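Local atomic coordinates of DR2417 (Deinococcus radiodurans, PDB entry 4XWW), a protein that degrades RNA as a metal-dependent 5'-3' exonuclease, possibly with endonuclease activity, and probably takes part in rRNA maturation and perhaps in mRNA maturation or decay. Residues Ala16-Val21 and Ile434-Pro439; Leu82-Glu87 and His153-Asn158; Tyr106-Thr111 and Asp157-Ile162. One frame throughout, in Å; residues are numbered along the deposited sequence.

Contact 1: residues Ala16-Val21 and Ile434-Pro439; sequences APTLEV and IVNLGP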
loop_
_atom_site.group_PDB
_atom_site.type_symbol
_atom_site.label_atom_id
_atom_site.label_comp_id
_atom_site.label_asym_id
_atom_site.label_seq_id
_atom_site.Cartn_x
_atom_site.Cartn_y
_atom_site.Cartn_z
ATOM N N ALA A 16 -43.862 -11.924 -17.909
ATOM C CA ALA A 16 -43.521 -10.986 -18.975
ATOM C C ALA A 16 -42.015 -10.990 -19.220
ATOM O O ALA A 16 -41.244 -11.200 -18.287
ATOM C CB ALA A 16 -44.003 -9.584 -18.622
ATOM N N PRO A 17 -41.591 -10.771 -20.479
ATOM C CA PRO A 17 -40.153 -10.716 -20.780
ATOM C C PRO A 17 -39.473 -9.575 -20.032
ATOM O O PRO A 17 -40.034 -8.486 -19.929
ATOM C CB PRO A 17 -40.113 -10.481 -22.295
ATOM C CG PRO A 17 -41.450 -10.925 -22.792
ATOM C CD PRO A 17 -42.412 -10.596 -21.689
ATOM N N THR A 18 -38.280 -9.830 -19.508
ATOM C CA THR A 18 -37.578 -8.840 -18.706
ATOM C C THR A 18 -36.246 -8.455 -19.325
ATOM O O THR A 18 -35.677 -9.193 -20.130
ATOM C CB THR A 18 -37.316 -9.354 -17.279
ATOM O OG1 THR A 18 -36.616 -10.604 -17.340
ATOM C CG2 THR A 18 -38.621 -9.551 -16.531
ATOM N N LEU A 19 -35.762 -7.277 -18.954
ATOM C CA LEU A 19 -34.410 -6.879 -19.286
ATOM C C LEU A 19 -33.494 -7.570 -18.284
ATOM O O LEU A 19 -33.820 -7.633 -17.101
ATOM C CB LEU A 19 -34.262 -5.354 -19.220
ATOM C CG LEU A 19 -32.920 -4.737 -19.612
ATOM C CD1 LEU A 19 -32.660 -4.950 -21.087
ATOM C CD2 LEU A 19 -32.867 -3.244 -19.256
ATOM N N GLU A 20 -32.379 -8.122 -18.752
ATOM C CA GLU A 20 -31.348 -8.605 -17.842
ATOM C C GLU A 20 -30.203 -7.632 -17.927
ATOM O O GLU A 20 -29.737 -7.314 -19.022
ATOM C CB GLU A 20 -30.878 -10.018 -18.197
ATOM C CG GLU A 20 -32.008 -11.057 -18.195
ATOM C CD GLU A 20 -31.555 -12.423 -18.675
ATOM O OE1 GLU A 20 -30.556 -12.513 -19.419
ATOM O OE2 GLU A 20 -32.216 -13.413 -18.311
ATOM N N VAL A 21 -29.797 -7.127 -16.775
ATOM C CA VAL A 21 -28.576 -6.353 -16.673
ATOM C C VAL A 21 -27.540 -7.297 -16.073
ATOM O O VAL A 21 -27.713 -7.767 -14.951
ATOM C CB VAL A 21 -28.752 -5.109 -15.792
ATOM C CG1 VAL A 21 -27.447 -4.290 -15.742
ATOM C CG2 VAL A 21 -29.877 -4.248 -16.302
ATOM N N ILE A 434 -27.212 -11.882 -12.611
ATOM C CA ILE A 434 -28.265 -11.548 -13.558
ATOM C C ILE A 434 -29.263 -10.668 -12.826
ATOM O O ILE A 434 -29.979 -11.133 -11.939
ATOM C CB ILE A 434 -28.984 -12.798 -14.127
ATOM C CG1 ILE A 434 -27.975 -13.776 -14.723
ATOM C CG2 ILE A 434 -29.998 -12.382 -15.166
ATOM C CD1 ILE A 434 -28.537 -15.163 -14.937
ATOM N N VAL A 435 -29.288 -9.383 -13.155
ATOM C CA VAL A 435 -30.233 -8.496 -12.503
ATOM C C VAL A 435 -31.459 -8.360 -13.397
ATOM O O VAL A 435 -31.378 -7.844 -14.517
ATOM C CB VAL A 435 -29.619 -7.115 -12.208
ATOM C CG1 VAL A 435 -30.630 -6.234 -11.477
ATOM C CG2 VAL A 435 -28.339 -7.273 -11.369
ATOM N N ASN A 436 -32.596 -8.850 -12.916
ATOM C CA ASN A 436 -33.814 -8.782 -13.711
ATOM C C ASN A 436 -34.566 -7.490 -13.498
ATOM O O ASN A 436 -34.823 -7.087 -12.372
ATOM C CB ASN A 436 -34.721 -9.968 -13.406
ATOM C CG ASN A 436 -34.484 -11.111 -14.349
ATOM O OD1 ASN A 436 -33.598 -11.931 -14.132
ATOM N ND2 ASN A 436 -35.247 -11.151 -15.429
ATOM N N LEU A 437 -34.929 -6.849 -14.599
ATOM C CA LEU A 437 -35.552 -5.544 -14.519
ATOM C C LEU A 437 -36.830 -5.518 -15.341
ATOM O O LEU A 437 -36.825 -5.841 -16.527
ATOM C CB LEU A 437 -34.578 -4.457 -14.992
ATOM C CG LEU A 437 -35.095 -3.015 -15.003
ATOM C CD1 LEU A 437 -35.105 -2.466 -13.596
ATOM C CD2 LEU A 437 -34.269 -2.129 -15.915
ATOM N N GLY A 438 -37.922 -5.157 -14.681
ATOM C CA GLY A 438 -39.194 -4.934 -15.339
ATOM C C GLY A 438 -39.836 -3.696 -14.750
ATOM O O GLY A 438 -39.279 -3.081 -13.846
ATOM N N PRO A 439 -41.013 -3.314 -15.263
ATOM C CA PRO A 439 -41.696 -2.116 -14.763
ATOM C C PRO A 439 -41.879 -2.109 -13.245
ATOM O O PRO A 439 -41.842 -1.036 -12.642
ATOM C CB PRO A 439 -43.044 -2.173 -15.490
ATOM C CG PRO A 439 -42.678 -2.797 -16.807
ATOM C CD PRO A 439 -41.685 -3.871 -16.451
#
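Over one face of the Glu20 carboxylate sits the CG2 methyl of Ile434, 3.8 Å from Glu20 CD, and the same methyl touches CB and CG of the glutamate. The two chains run side by side in the same direction, Glu20 being extended beyond CG. The Asn436 amide stands close to perpendicular to that carboxylate. Glu20 CG lies obliquely above it, 4.3 Å from Asn436 ND2, while Thr18 comes to its ND2 end, the two side chains crossing at about a right angle. Thr18 OG1 is placed there by a first torsion of 55°, which puts the oxygen between backbone N and carbonyl carbon. The modelled 2.4 Å from Thr18 OG1 to Asn436 ND2 is so short that the nature of this contact remains doubtful.

The backbones beneath belong to strands 19-23 and 433-438, antiparallel neighbours in one sheet of the metallo-beta-lactamase sandwich. Leu19 and Leu437 form one hydrogen-bonded pair, with Leu437 N to Leu19 O at 2.8 Å and Leu19 N to Leu437 O at 3.0 Å. Val21 and Val435 form the next, and the bond from Val21 N to Val435 O is nearly straight (171°). Between them Glu20 and Asn436 are a non-hydrogen-bonded pair.

On the face opposite Glu20 and Asn436 the contact is apolar. Leu19 and Leu437 lie alongside each other and touch through their CD2 methyls at 3.8 Å; Val21 and Val435 approach at CB. Phe398 and Leu400 of strand 398-402, in the second sheet of the sandwich, pack against Leu437 and Val21 respectively.

Contact 2: residues Leu82-Glu87 and His153-Asn158; sequences LTHGHE and HSIPDN. With ZN (zinc ion), chain E; nucleotides of chain C.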
loop_
_atom_site.group_PDB
_atom_site.type_symbol
_atom_site.label_atom_id
_atom_site.label_comp_id
_atom_site.label_asym_id
_atom_site.label_seq_id
_atom_site.Cartn_x
_atom_site.Cartn_y
_atom_site.Cartn_z
ATOM N N LEU A 82 -19.123 2.479 -26.098
ATOM C CA LEU A 82 -17.892 2.820 -25.376
ATOM C C LEU A 82 -18.036 4.211 -24.758
ATOM O O LEU A 82 -18.129 5.201 -25.491
ATOM C CB LEU A 82 -16.674 2.775 -26.313
ATOM C CG LEU A 82 -16.436 1.475 -27.069
ATOM C CD1 LEU A 82 -15.106 1.551 -27.807
ATOM C CD2 LEU A 82 -16.411 0.326 -26.061
ATOM N N THR A 83 -18.051 4.290 -23.423
ATOM C CA THR A 83 -18.388 5.552 -22.755
ATOM C C THR A 83 -17.244 6.575 -22.729
ATOM O O THR A 83 -17.494 7.771 -22.767
ATOM C CB THR A 83 -18.877 5.337 -21.297
ATOM O OG1 THR A 83 -17.853 4.705 -20.507
ATOM C CG2 THR A 83 -20.166 4.476 -21.261
ATOM N N HIS A 84 -16.009 6.092 -22.653
ATOM C CA HIS A 84 -14.826 6.963 -22.644
ATOM C C HIS A 84 -13.556 6.118 -22.742
ATOM O O HIS A 84 -13.603 4.894 -22.606
ATOM C CB HIS A 84 -14.765 7.879 -21.398
ATOM C CG HIS A 84 -14.596 7.177 -20.075
ATOM N ND1 HIS A 84 -15.549 6.346 -19.540
ATOM C CD2 HIS A 84 -13.605 7.265 -19.139
ATOM C CE1 HIS A 84 -15.163 5.933 -18.341
ATOM N NE2 HIS A 84 -13.987 6.484 -18.082
ATOM N N GLY A 85 -12.427 6.775 -22.991
ATOM C CA GLY A 85 -11.208 6.080 -23.364
ATOM C C GLY A 85 -10.260 5.735 -22.199
ATOM O O GLY A 85 -9.093 5.443 -22.456
ATOM N N HIS A 86 -10.729 5.765 -20.955
ATOM C CA HIS A 86 -9.887 5.286 -19.830
ATOM C C HIS A 86 -9.616 3.791 -19.956
ATOM O O HIS A 86 -10.457 3.036 -20.439
ATOM C CB HIS A 86 -10.535 5.571 -18.466
ATOM C CG HIS A 86 -10.256 6.937 -17.939
ATOM N ND1 HIS A 86 -11.133 7.616 -17.123
ATOM C CD2 HIS A 86 -9.198 7.765 -18.118
ATOM C CE1 HIS A 86 -10.632 8.798 -16.816
ATOM N NE2 HIS A 86 -9.448 8.905 -17.398
ATOM N N GLU A 87 -8.448 3.355 -19.485
ATOM C CA GLU A 87 -8.054 1.961 -19.599
ATOM C C GLU A 87 -8.976 1.005 -18.866
ATOM O O GLU A 87 -9.094 -0.134 -19.277
ATOM C CB GLU A 87 -6.618 1.769 -19.094
ATOM C CG GLU A 87 -5.565 2.302 -20.065
ATOM C CD GLU A 87 -5.357 1.449 -21.291
ATOM O OE1 GLU A 87 -5.895 0.331 -21.359
ATOM O OE2 GLU A 87 -4.637 1.908 -22.194
ATOM N N HIS A 153 -15.654 14.541 -16.711
ATOM C CA HIS A 153 -14.818 13.481 -16.147
ATOM C C HIS A 153 -13.374 13.946 -16.342
ATOM O O HIS A 153 -13.137 15.078 -16.762
ATOM C CB HIS A 153 -15.130 12.145 -16.858
ATOM C CG HIS A 153 -14.544 10.927 -16.203
ATOM N ND1 HIS A 153 -14.288 10.841 -14.844
ATOM C CD2 HIS A 153 -14.160 9.740 -16.735
ATOM C CE1 HIS A 153 -13.774 9.653 -14.574
ATOM N NE2 HIS A 153 -13.664 8.978 -15.700
ATOM N N SER A 154 -12.420 13.070 -16.060
ATOM C CA SER A 154 -11.004 13.418 -16.086
ATOM C C SER A 154 -10.367 13.133 -17.451
ATOM O O SER A 154 -9.138 13.204 -17.596
ATOM C CB SER A 154 -10.277 12.633 -15.006
ATOM O OG SER A 154 -10.737 11.291 -15.042
ATOM N N ILE A 155 -11.208 12.775 -18.426
ATOM C CA ILE A 155 -10.785 12.621 -19.825
ATOM C C ILE A 155 -11.907 13.217 -20.697
ATOM O O ILE A 155 -13.072 13.155 -20.315
ATOM C CB ILE A 155 -10.508 11.126 -20.186
ATOM C CG1 ILE A 155 -9.763 10.996 -21.527
ATOM C CG2 ILE A 155 -11.816 10.313 -20.233
ATOM C CD1 ILE A 155 -9.392 9.554 -21.895
ATOM N N PRO A 156 -11.564 13.846 -21.835
ATOM C CA PRO A 156 -12.603 14.376 -22.734
ATOM C C PRO A 156 -13.447 13.281 -23.402
ATOM O O PRO A 156 -13.071 12.096 -23.359
ATOM C CB PRO A 156 -11.796 15.146 -23.797
ATOM C CG PRO A 156 -10.498 15.457 -23.148
ATOM C CD PRO A 156 -10.213 14.306 -22.217
ATOM N N ASP A 157 -14.559 13.684 -24.011
ATOM C CA ASP A 157 -15.394 12.791 -24.808
ATOM C C ASP A 157 -15.899 11.646 -23.942
ATOM O O ASP A 157 -15.888 10.484 -24.346
ATOM C CB ASP A 157 -14.630 12.270 -26.023
ATOM C CG ASP A 157 -14.632 13.255 -27.193
ATOM O OD1 ASP A 157 -15.419 14.234 -27.170
ATOM O OD2 ASP A 157 -13.843 13.039 -28.140
ATOM N N ASN A 158 -16.329 12.019 -22.741
ATOM C CA ASN A 158 -16.904 11.106 -21.765
ATOM C C ASN A 158 -18.417 11.196 -21.777
ATOM O O ASN A 158 -18.980 12.287 -21.685
ATOM C CB ASN A 158 -16.384 11.442 -20.374
ATOM C CG ASN A 158 -16.908 10.505 -19.331
ATOM O OD1 ASN A 158 -16.440 9.379 -19.219
ATOM N ND2 ASN A 158 -17.881 10.964 -18.546
HETATM ZN ZN ZN E . -12.962 7.024 -16.284
ATOM P P U C 4 -5.772 6.072 -18.194
ATOM O OP1 U C 4 -5.756 7.454 -18.723
ATOM O OP2 U C 4 -6.919 5.184 -18.486
ATOM O "O5'" U C 4 -4.419 5.395 -18.692
ATOM C "C5'" U C 4 -3.916 4.194 -18.089
ATOM C "C4'" U C 4 -2.813 4.519 -17.112
ATOM O "O4'" U C 4 -2.636 3.385 -16.218
ATOM C "C3'" U C 4 -1.437 4.782 -17.722
ATOM O "O3'" U C 4 -1.255 6.162 -18.044
ATOM C "C2'" U C 4 -0.500 4.206 -16.666
ATOM O "O2'" U C 4 -0.341 5.020 -15.524
ATOM C "C1'" U C 4 -1.285 2.972 -16.237
ATOM N N1 U C 4 -1.163 1.849 -17.176
ATOM C C2 U C 4 -0.307 0.820 -16.837
ATOM O O2 U C 4 0.339 0.808 -15.805
ATOM N N3 U C 4 -0.239 -0.197 -17.756
ATOM C C4 U C 4 -0.920 -0.292 -18.951
ATOM O O4 U C 4 -0.748 -1.276 -19.670
ATOM C C5 U C 4 -1.785 0.814 -19.229
ATOM C C6 U C 4 -1.875 1.821 -18.352
ATOM P P U C 3 -10.141 6.115 -13.322
ATOM O OP1 U C 3 -10.843 7.402 -13.112
ATOM O OP2 U C 3 -10.911 4.912 -13.711
ATOM O "O5'" U C 3 -8.986 6.368 -14.386
ATOM C "C5'" U C 3 -7.950 7.326 -14.120
ATOM C "C4'" U C 3 -6.617 6.762 -14.537
ATOM O "O4'" U C 3 -6.064 5.973 -13.448
ATOM C "C3'" U C 3 -6.660 5.844 -15.757
ATOM O "O3'" U C 3 -5.575 6.141 -16.620
ATOM C "C2'" U C 3 -6.515 4.450 -15.155
ATOM O "O2'" U C 3 -5.910 3.516 -16.027
ATOM C "C1'" U C 3 -5.621 4.733 -13.952
ATOM N N1 U C 3 -5.744 3.726 -12.892
ATOM C C2 U C 3 -4.581 3.176 -12.389
ATOM O O2 U C 3 -3.473 3.504 -12.776
ATOM N N3 U C 3 -4.767 2.232 -11.412
ATOM C C4 U C 3 -5.966 1.787 -10.898
ATOM O O4 U C 3 -5.965 0.927 -10.015
ATOM C C5 U C 3 -7.122 2.399 -11.474
ATOM C C6 U C 3 -6.975 3.322 -12.432
HETATM O O HOH W 1 -17.051 7.684 -25.881
HETATM O O HOH W 2 -12.719 9.417 -24.092
HETATM O O HOH W 3 -7.625 11.025 -17.196
HETATM O O HOH W 4 -13.227 5.928 -14.798
#
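His84 and His86, from the HxHxDH signature of the metallo-beta-lactamase superfamily, meet His153 around a catalytic-site zinc ion. The zinc is bound by NE2 of His84, ND1 of His86 and NE2 of His153 at 2.1 to 2.2 Å, with water 4 as a further ligand. The His84 ring sits between its backbone N and carbonyl carbon (chi1 65°), which turns it to the zinc. The rings of His84 and His153 form an offset edge-to-face pair, their planes 79° apart and the edge of His153 turned to the face of His84.

Each ring is fixed at its far nitrogen. His84 ND1 donates to Thr83 OG1, close to the ring plane, at 3.0 Å. His86 NE2 donates to water 3 at 2.8 Å, and that water in turn donates to Ser154 O, linking the two loops. His153 ND1 is hydrogen-bonded to Gly380 O.

Both faces of His86 and one of His84 are covered. Ile155 CG2 lies 4.0 Å from the centroid of the His86 ring, a CH-pi contact almost on the ring normal, while O5' of nucleotide U3 in the RNA chain covers the opposite face. Asn158 OD1 rests over the rim of one His84 face, 3.0 Å from His84 CG. Its angle to His84 ND1 is too poor for a hydrogen bond, and the amide is held through ND2 by Asp175 O and Met151 O. Further along, water 2 joins Gly85 N to Pro156 O.

The RNA backbone lies against this site: Glu87 N, just after the helix N-cap His86, donates to OP2 of U4 at 2.6 Å, and water 4 donates to OP2 of U3. Asp88, His89 and His403 hold a second zinc nearby, completing the two-metal centre of RNA-processing metallo-beta-lactamase enzymes.

Contact 3: residues Tyr106-Thr111 and Asp157-Ile162; sequences YGLPLT and DNAGYI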
loop_
_atom_site.group_PDB
_atom_site.type_symbol
_atom_site.label_atom_id
_atom_site.label_comp_id
_atom_site.label_asym_id
_atom_site.label_seq_id
_atom_site.Cartn_x
_atom_site.Cartn_y
_atom_site.Cartn_z
ATOM N N TYR A 106 -19.798 1.803 -30.934
ATOM C CA TYR A 106 -20.086 3.236 -30.903
ATOM C C TYR A 106 -19.323 3.993 -29.826
ATOM O O TYR A 106 -19.236 3.540 -28.683
ATOM C CB TYR A 106 -21.581 3.465 -30.689
ATOM C CG TYR A 106 -22.410 2.956 -31.848
ATOM C CD1 TYR A 106 -22.692 3.774 -32.940
ATOM C CD2 TYR A 106 -22.883 1.652 -31.864
ATOM C CE1 TYR A 106 -23.443 3.300 -34.011
ATOM C CE2 TYR A 106 -23.628 1.173 -32.935
ATOM C CZ TYR A 106 -23.901 2.000 -34.007
ATOM O OH TYR A 106 -24.653 1.522 -35.069
ATOM N N GLY A 107 -18.776 5.153 -30.177
ATOM C CA GLY A 107 -18.146 5.976 -29.157
ATOM C C GLY A 107 -17.790 7.364 -29.650
ATOM O O GLY A 107 -17.846 7.630 -30.843
ATOM N N LEU A 108 -17.387 8.246 -28.735
ATOM C CA LEU A 108 -17.014 9.612 -29.134
ATOM C C LEU A 108 -15.583 9.664 -29.709
ATOM O O LEU A 108 -14.831 8.702 -29.569
ATOM C CB LEU A 108 -17.197 10.558 -27.945
ATOM C CG LEU A 108 -18.667 10.971 -27.837
ATOM C CD1 LEU A 108 -19.402 10.113 -26.833
ATOM C CD2 LEU A 108 -18.824 12.458 -27.522
ATOM N N PRO A 109 -15.214 10.765 -30.396
ATOM C CA PRO A 109 -13.973 10.721 -31.187
ATOM C C PRO A 109 -12.676 10.384 -30.423
ATOM O O PRO A 109 -11.895 9.600 -30.960
ATOM C CB PRO A 109 -13.888 12.136 -31.765
ATOM C CG PRO A 109 -15.281 12.591 -31.829
ATOM C CD PRO A 109 -15.948 12.023 -30.621
ATOM N N LEU A 110 -12.424 10.952 -29.246
ATOM C CA LEU A 110 -11.178 10.619 -28.548
ATOM C C LEU A 110 -11.201 9.148 -28.138
ATOM O O LEU A 110 -10.196 8.444 -28.243
ATOM C CB LEU A 110 -10.959 11.512 -27.313
ATOM C CG LEU A 110 -9.709 11.194 -26.483
ATOM C CD1 LEU A 110 -8.427 11.329 -27.342
ATOM C CD2 LEU A 110 -9.666 12.108 -25.264
ATOM N N THR A 111 -12.367 8.681 -27.703
ATOM C CA THR A 111 -12.531 7.278 -27.327
ATOM C C THR A 111 -12.146 6.372 -28.491
ATOM O O THR A 111 -11.312 5.477 -28.351
ATOM C CB THR A 111 -13.977 6.981 -26.891
ATOM O OG1 THR A 111 -14.344 7.888 -25.843
ATOM C CG2 THR A 111 -14.099 5.554 -26.382
ATOM N N ASP A 157 -14.559 13.684 -24.011
ATOM C CA ASP A 157 -15.394 12.791 -24.808
ATOM C C ASP A 157 -15.899 11.646 -23.942
ATOM O O ASP A 157 -15.888 10.484 -24.346
ATOM C CB ASP A 157 -14.630 12.270 -26.023
ATOM C CG ASP A 157 -14.632 13.255 -27.193
ATOM O OD1 ASP A 157 -15.419 14.234 -27.170
ATOM O OD2 ASP A 157 -13.843 13.039 -28.140
ATOM N N ASN A 158 -16.329 12.019 -22.741
ATOM C CA ASN A 158 -16.904 11.106 -21.765
ATOM C C ASN A 158 -18.417 11.196 -21.777
ATOM O O ASN A 158 -18.980 12.287 -21.685
ATOM C CB ASN A 158 -16.384 11.442 -20.374
ATOM C CG ASN A 158 -16.908 10.505 -19.331
ATOM O OD1 ASN A 158 -16.440 9.379 -19.219
ATOM N ND2 ASN A 158 -17.881 10.964 -18.546
ATOM N N ALA A 159 -19.086 10.057 -21.905
ATOM C CA ALA A 159 -20.537 10.078 -22.004
ATOM C C ALA A 159 -21.198 9.254 -20.937
ATOM O O ALA A 159 -20.661 8.242 -20.483
ATOM C CB ALA A 159 -21.003 9.571 -23.386
ATOM N N GLY A 160 -22.389 9.699 -20.560
ATOM C CA GLY A 160 -23.390 8.816 -20.004
ATOM C C GLY A 160 -24.346 8.456 -21.135
ATOM O O GLY A 160 -24.232 8.965 -22.279
ATOM N N TYR A 161 -25.282 7.559 -20.862
ATOM C CA TYR A 161 -26.274 7.240 -21.889
ATOM C C TYR A 161 -27.605 6.841 -21.268
ATOM O O TYR A 161 -27.680 6.390 -20.125
ATOM C CB TYR A 161 -25.778 6.118 -22.831
ATOM C CG TYR A 161 -25.504 4.828 -22.103
ATOM C CD1 TYR A 161 -24.263 4.591 -21.535
ATOM C CD2 TYR A 161 -26.493 3.860 -21.953
ATOM C CE1 TYR A 161 -24.011 3.422 -20.828
ATOM C CE2 TYR A 161 -26.251 2.696 -21.254
ATOM C CZ TYR A 161 -25.006 2.478 -20.705
ATOM O OH TYR A 161 -24.773 1.327 -20.005
ATOM N N ILE A 162 -28.656 7.027 -22.046
ATOM C CA ILE A 162 -29.958 6.481 -21.718
ATOM C C ILE A 162 -30.247 5.323 -22.657
ATOM O O ILE A 162 -30.250 5.488 -23.883
ATOM C CB ILE A 162 -31.057 7.543 -21.820
ATOM C CG1 ILE A 162 -30.702 8.691 -20.868
ATOM C CG2 ILE A 162 -32.423 6.917 -21.516
ATOM C CD1 ILE A 162 -31.566 9.914 -20.929
HETATM O O HOH W 1 -17.051 7.684 -25.881
HETATM O O HOH W 2 -12.719 9.417 -24.092
#
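Asp157 points its carboxylate into the first turn of helix 109-122, where it meets Leu108, Pro109 and Leu110. This is a junction between the two sheets of the metallo-beta-lactamase sandwich: strand 104-107 of one sheet ends here and passes into the helix, whereas strand 159-165, which follows Asp157, belongs to the other.

Leu108, the N-cap residue, and Asp157 cross obliquely and touch at their roots, with 3.6 Å between Leu108 CB and Asp157 CB. Past this crossing the leucine forks. Its CD1 meets Ala159 CB at 3.8 Å, and its CD2 is turned to the carboxylate, near Asp157 OD1. Tyr134 and Phe148 add to this apolar patch by packing on Leu108 and Ala159 respectively.

Pro109 lies at about a right angle to the aspartate, with its CD 3.4 Å from Asp157 OD2. The proline nitrogen has no hydrogen to share, and the acceptor is met by the next amide: Leu110 N donates to Asp157 OD2 at 2.8 Å, with an N-H...O angle of 164°; OD2 receives it on its anti lone pair, away from OD1. Asp157 CG stands opposite the carbonyl carbon (chi1 -82°), which directs the carboxylate at the helix end, while the backbone of this residue takes a left-handed helical conformation (phi 60°). The helix N-terminus would probably stabilise the negative charge, and His285 NE2 adds a weak hydrogen bond to the same oxygen.

At the Asp157 carbonyl, two waters bridge the segments. Water 1 accepts from Leu108 N at 2.9 Å, and both waters donate weak bonds to Asp157 O; Thr111 OG1 bonds to water 1 at 2.7 Å and to water 2 at 2.8 Å.

Overall arrangement
Contact 1 joins the N-terminal strand 19-23 to strand 433-438 far along the chain, and both other contacts fall within the sequence it encloses. Contacts 2 and 3 have centres about 7 Å apart and share Asp157 and Asn158, with waters 1 and 2 common to both; contact 1 is centred about 28 Å from contact 2 and 25 Å from contact 3. Contacts 1 and 3 reach the same eight-stranded sheet, through strands 19-23 and 433-438 in one and strand 104-107 in the other. Late sequence thus completes the sheet at a distance from the zinc, while contact 3 ties helix 109-122 to the loop carrying His153.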